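Local structure of amidohydrolase 3 domain-containing protein (Bacillus thuringiensis serovar konkukian, 3GGM) at residues M6-G11 against I52-K57; P21-I26 against T34-D39. The protein is uncharacterised but probably hydrolyses carbon-nitrogen bonds other than peptide bonds, with only a short N-terminal beta-rich piece present in this chain. One frame throughout, in Å; residues are numbered along the deposited sequence.

Interactions 1 and 2 lie about 10 Å apart, centre to centre, in one mixed sheet. Strand 6-9 is flanked by two partners: it runs parallel to strand 50-53 in interaction 1 and antiparallel to strand 22-29, which carries half of interaction 2 and pairs in turn with strand 32-37. Leu8 O probably accepts a hydrogen bond from Ile26 N, while the CB atoms of Tyr9 and Ala25 pack together. Along the chain, the hairpin of interaction 2 is nested between residues 6-11 and 52-57. Interaction 1 thus closes this N-terminal piece of the longer amidohydrolase-family protein by joining its first strand to a much later one.

Interaction 1 of 2, residues M6-G11 against I52-K57; sequences MILYNG and IDLKRK
Asp53 OD1 is gripped by two donors, Asn10 ND2 at 3.0 Å across the contact and Lys55 N at 2.8 Å within its own segment, the latter closing an Asx turn. The amide N-H reaches the syn side of the carboxylate in an almost straight bond (170°), whereas the backbone N-H comes from above the carboxylate plane. Asn10 and Asp53 extend side by side, both with CG anti to the backbone N (chi1 -175° and 178°), which brings amide and carboxylate together.

Behind this pair the backbones run as parallel strands: Ile52 N donates to Ile7 O, Tyr9 N to Ile52 O and Leu54 N to Tyr9 O. Past the strand ends, Arg56, a corner residue of the type I' turn Leu54-Lys57, donates its N-H to Asn10 O, with Arg56 N 2.7 Å from that oxygen. The Tyr9 ring leans over Asp53, whose CA lies over one face, 4.0 Å from the centroid, a CH-pi contact displaced toward the rim. On the sheet face carrying Leu8 and Ile52, Leu8 CD2 meets Leu54 CD2 at 3.9 Å; His69 of a second subunit packs on all three residues. Met6 bends at chi2 to bring SD to 3.5 Å from Ile52 CG1, and a second bend at chi3 lays CE against the same side chain. A water bridges Gly11 O and the edge of the Arg56 guanidinium.

Strand pairing therefore passes directly into a polar clasp: with OD1 held by two N-H groups, the Asp53 carboxylate is probably restrained in rotation and would be expected to favour its ionised form.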
# COMPACT_ATOMS: atom_id res chain seq x y z
N MET A 6 -18.83 0.55 -13.36
CA MET A 6 -18.58 1.44 -12.23
C MET A 6 -17.88 2.72 -12.67
O MET A 6 -17.05 2.70 -13.58
CB MET A 6 -17.72 0.70 -11.20
CG MET A 6 -17.07 1.59 -10.15
SD MET A 6 -18.24 2.26 -8.96
CE MET A 6 -18.57 0.76 -7.97
N ILE A 7 -18.21 3.82 -12.01
CA ILE A 7 -17.59 5.11 -12.29
C ILE A 7 -17.33 5.83 -10.97
O ILE A 7 -18.27 6.15 -10.25
CB ILE A 7 -18.49 6.02 -13.15
CG1 ILE A 7 -18.64 5.43 -14.56
CG2 ILE A 7 -17.90 7.43 -13.21
CD1 ILE A 7 -19.46 6.29 -15.50
N LEU A 8 -16.06 6.02 -10.64
CA LEU A 8 -15.71 6.73 -9.42
C LEU A 8 -15.32 8.12 -9.90
O LEU A 8 -14.47 8.25 -10.78
CB LEU A 8 -14.52 6.07 -8.73
CG LEU A 8 -14.68 4.64 -8.19
CD1 LEU A 8 -14.56 3.64 -9.34
CD2 LEU A 8 -13.59 4.36 -7.17
N TYR A 9 -15.94 9.15 -9.34
CA TYR A 9 -15.63 10.52 -9.76
C TYR A 9 -15.47 11.49 -8.59
O TYR A 9 -15.67 11.13 -7.43
CB TYR A 9 -16.72 11.06 -10.69
CG TYR A 9 -18.06 11.20 -10.02
CD1 TYR A 9 -18.83 10.08 -9.70
CD2 TYR A 9 -18.54 12.46 -9.65
CE1 TYR A 9 -20.05 10.21 -9.01
CE2 TYR A 9 -19.75 12.60 -8.97
CZ TYR A 9 -20.50 11.48 -8.66
OH TYR A 9 -21.68 11.64 -7.97
N ASN A 10 -15.10 12.72 -8.92
CA ASN A 10 -14.88 13.79 -7.96
C ASN A 10 -13.84 13.43 -6.90
O ASN A 10 -14.01 13.71 -5.70
CB ASN A 10 -16.21 14.20 -7.30
CG ASN A 10 -16.06 15.39 -6.39
OD1 ASN A 10 -15.38 16.35 -6.72
ND2 ASN A 10 -16.72 15.34 -5.22
N GLY A 11 -12.74 12.83 -7.36
CA GLY A 11 -11.67 12.43 -6.47
C GLY A 11 -10.30 12.82 -7.00
O GLY A 11 -10.18 13.67 -7.89
N ILE A 52 -19.69 6.20 -7.88
CA ILE A 52 -19.24 6.53 -6.54
C ILE A 52 -18.61 7.91 -6.48
O ILE A 52 -17.57 8.16 -7.09
CB ILE A 52 -18.19 5.52 -6.03
CG1 ILE A 52 -18.78 4.11 -6.00
CG2 ILE A 52 -17.71 5.93 -4.64
CD1 ILE A 52 -17.81 3.05 -5.52
N ASP A 53 -19.24 8.79 -5.72
CA ASP A 53 -18.74 10.15 -5.54
C ASP A 53 -17.65 10.04 -4.47
O ASP A 53 -17.95 9.86 -3.29
CB ASP A 53 -19.88 11.06 -5.05
CG ASP A 53 -19.41 12.48 -4.80
OD1 ASP A 53 -18.19 12.71 -4.75
OD2 ASP A 53 -20.28 13.37 -4.65
N LEU A 54 -16.40 10.15 -4.90
CA LEU A 54 -15.25 10.05 -4.00
C LEU A 54 -15.13 11.20 -2.98
O LEU A 54 -14.29 11.15 -2.08
CB LEU A 54 -13.96 9.97 -4.83
CG LEU A 54 -13.83 8.71 -5.70
CD1 LEU A 54 -12.67 8.87 -6.67
CD2 LEU A 54 -13.63 7.48 -4.79
N LYS A 55 -15.95 12.24 -3.15
CA LYS A 55 -15.92 13.38 -2.23
C LYS A 55 -14.50 13.88 -1.96
O LYS A 55 -14.13 14.15 -0.82
CB LYS A 55 -16.61 13.01 -0.92
CG LYS A 55 -18.09 12.68 -1.11
CD LYS A 55 -18.82 12.53 0.22
CE LYS A 55 -20.31 12.39 -0.00
NZ LYS A 55 -21.03 12.11 1.28
N ARG A 56 -13.73 13.99 -3.04
CA ARG A 56 -12.34 14.45 -3.03
C ARG A 56 -11.32 13.59 -2.31
O ARG A 56 -10.22 14.04 -2.01
CB ARG A 56 -12.26 15.91 -2.54
CG ARG A 56 -12.79 16.92 -3.59
CD ARG A 56 -11.78 17.16 -4.71
NE ARG A 56 -10.68 18.03 -4.26
CZ ARG A 56 -9.55 18.23 -4.94
NH1 ARG A 56 -9.35 17.62 -6.11
NH2 ARG A 56 -8.63 19.05 -4.46
N LYS A 57 -11.69 12.34 -2.03
CA LYS A 57 -10.76 11.40 -1.41
C LYS A 57 -9.83 10.96 -2.54
O LYS A 57 -10.21 11.03 -3.72
CB LYS A 57 -11.47 10.14 -0.92
CG LYS A 57 -12.46 10.31 0.20
CD LYS A 57 -13.13 8.97 0.49
CE LYS A 57 -14.08 9.07 1.67
NZ LYS A 57 -15.24 9.95 1.40
O HOH W 1 -10.72 16.36 -7.82

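Interaction 2 of 2, residues P21-I26 against T34-D39; sequences PEVSAI and TAVGGD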
# COMPACT_ATOMS: atom_id res chain seq x y z
N PRO A 21 -1.20 12.62 -15.52
CA PRO A 21 -0.84 11.97 -14.26
C PRO A 21 -1.85 12.05 -13.13
O PRO A 21 -1.73 11.34 -12.12
CB PRO A 21 0.48 12.65 -13.90
CG PRO A 21 0.26 14.05 -14.41
CD PRO A 21 -0.38 13.82 -15.75
N GLU A 22 -2.85 12.92 -13.27
CA GLU A 22 -3.87 13.07 -12.24
C GLU A 22 -5.23 13.35 -12.86
O GLU A 22 -5.37 14.27 -13.66
CB GLU A 22 -3.50 14.22 -11.30
CG GLU A 22 -2.12 14.09 -10.65
CD GLU A 22 -2.09 13.09 -9.49
OE1 GLU A 22 -2.80 13.32 -8.49
OE2 GLU A 22 -1.36 12.08 -9.58
N VAL A 23 -6.22 12.53 -12.51
CA VAL A 23 -7.58 12.72 -13.01
C VAL A 23 -8.50 12.71 -11.80
O VAL A 23 -8.07 12.37 -10.69
CB VAL A 23 -8.00 11.57 -13.97
CG1 VAL A 23 -7.11 11.59 -15.22
CG2 VAL A 23 -7.90 10.23 -13.24
N SER A 24 -9.76 13.11 -11.99
CA SER A 24 -10.70 13.12 -10.87
C SER A 24 -11.74 12.02 -10.99
O SER A 24 -12.54 11.81 -10.08
CB SER A 24 -11.42 14.47 -10.79
OG SER A 24 -12.20 14.73 -11.95
N ALA A 25 -11.74 11.31 -12.11
CA ALA A 25 -12.72 10.26 -12.31
C ALA A 25 -12.18 9.11 -13.14
O ALA A 25 -11.37 9.30 -14.04
CB ALA A 25 -13.94 10.84 -12.99
N ILE A 26 -12.66 7.91 -12.85
CA ILE A 26 -12.22 6.74 -13.58
C ILE A 26 -13.43 5.85 -13.85
O ILE A 26 -14.36 5.79 -13.04
CB ILE A 26 -11.16 5.96 -12.75
CG1 ILE A 26 -10.61 4.79 -13.55
CG2 ILE A 26 -11.79 5.44 -11.47
CD1 ILE A 26 -9.51 4.04 -12.82
N THR A 34 -11.68 1.56 -18.33
CA THR A 34 -12.20 1.86 -19.66
C THR A 34 -11.96 3.30 -20.08
O THR A 34 -11.93 3.62 -21.27
CB THR A 34 -13.72 1.66 -19.73
OG1 THR A 34 -14.08 0.52 -18.95
CG2 THR A 34 -14.16 1.46 -21.17
N ALA A 35 -11.84 4.19 -19.10
CA ALA A 35 -11.61 5.60 -19.37
C ALA A 35 -11.27 6.35 -18.09
O ALA A 35 -11.59 5.90 -16.99
CB ALA A 35 -12.85 6.22 -20.01
N VAL A 36 -10.61 7.50 -18.26
CA VAL A 36 -10.22 8.36 -17.15
C VAL A 36 -10.46 9.79 -17.60
O VAL A 36 -10.46 10.07 -18.80
CB VAL A 36 -8.73 8.22 -16.77
CG1 VAL A 36 -8.44 6.81 -16.28
CG2 VAL A 36 -7.84 8.58 -17.96
N GLY A 37 -10.65 10.69 -16.64
CA GLY A 37 -10.88 12.09 -16.96
C GLY A 37 -11.61 12.80 -15.83
O GLY A 37 -11.25 12.65 -14.66
N GLY A 38 -12.64 13.56 -16.18
CA GLY A 38 -13.40 14.30 -15.19
C GLY A 38 -14.83 13.82 -15.11
O GLY A 38 -15.15 12.72 -15.54
N ASP A 39 -15.72 14.65 -14.57
CA ASP A 39 -17.11 14.23 -14.47
C ASP A 39 -17.81 14.02 -15.81
O ASP A 39 -18.95 13.56 -15.83
CB ASP A 39 -17.91 15.19 -13.57
CG ASP A 39 -17.69 16.65 -13.93
OD1 ASP A 39 -17.79 16.99 -15.13
OD2 ASP A 39 -17.43 17.45 -13.01
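Gly37 O receives two backbone N-H groups, from Ser24 N at 3.1 Å and, weakly, from Ala25 N at 2.9 Å, so that both residues face Gly37 in a classic beta bulge. Gly37 N returns a bond to Ala25 O at 3.0 Å, completing the antiparallel hydrogen-bonded pair. Gly37 takes backbone angles (157°/-133°) open to glycine because it lacks a CB.

The close packing lies on the face of Ile26 and Val36, a non-hydrogen-bonded pair. Val36 is wedged between two side chains: Val36 CG1 meets Ile26 CG1 at 4.0 Å, and Val23 CG1 lies 4.0 Å from Val36 CB, the two valines crossing at about a right angle. Ile26 reaches this place with CG1 anti to the backbone N (chi1 -175°). Leu16 of a third subunit also packs against Val36. Toward Gly38 the contact thins to Ala25 CB against Gly38 O (3.4 Å) and Ser24 OG beside Gly38 CA, and exposed Asp39 turns its CB away from the other strand.

The bulge interrupts strand 22-29 within its hairpin with strand 32-37. The other edge of strand 22-29 is backbone-bonded to strand 12-14 (Val23 with Ile13) and adjoins strand 6-9.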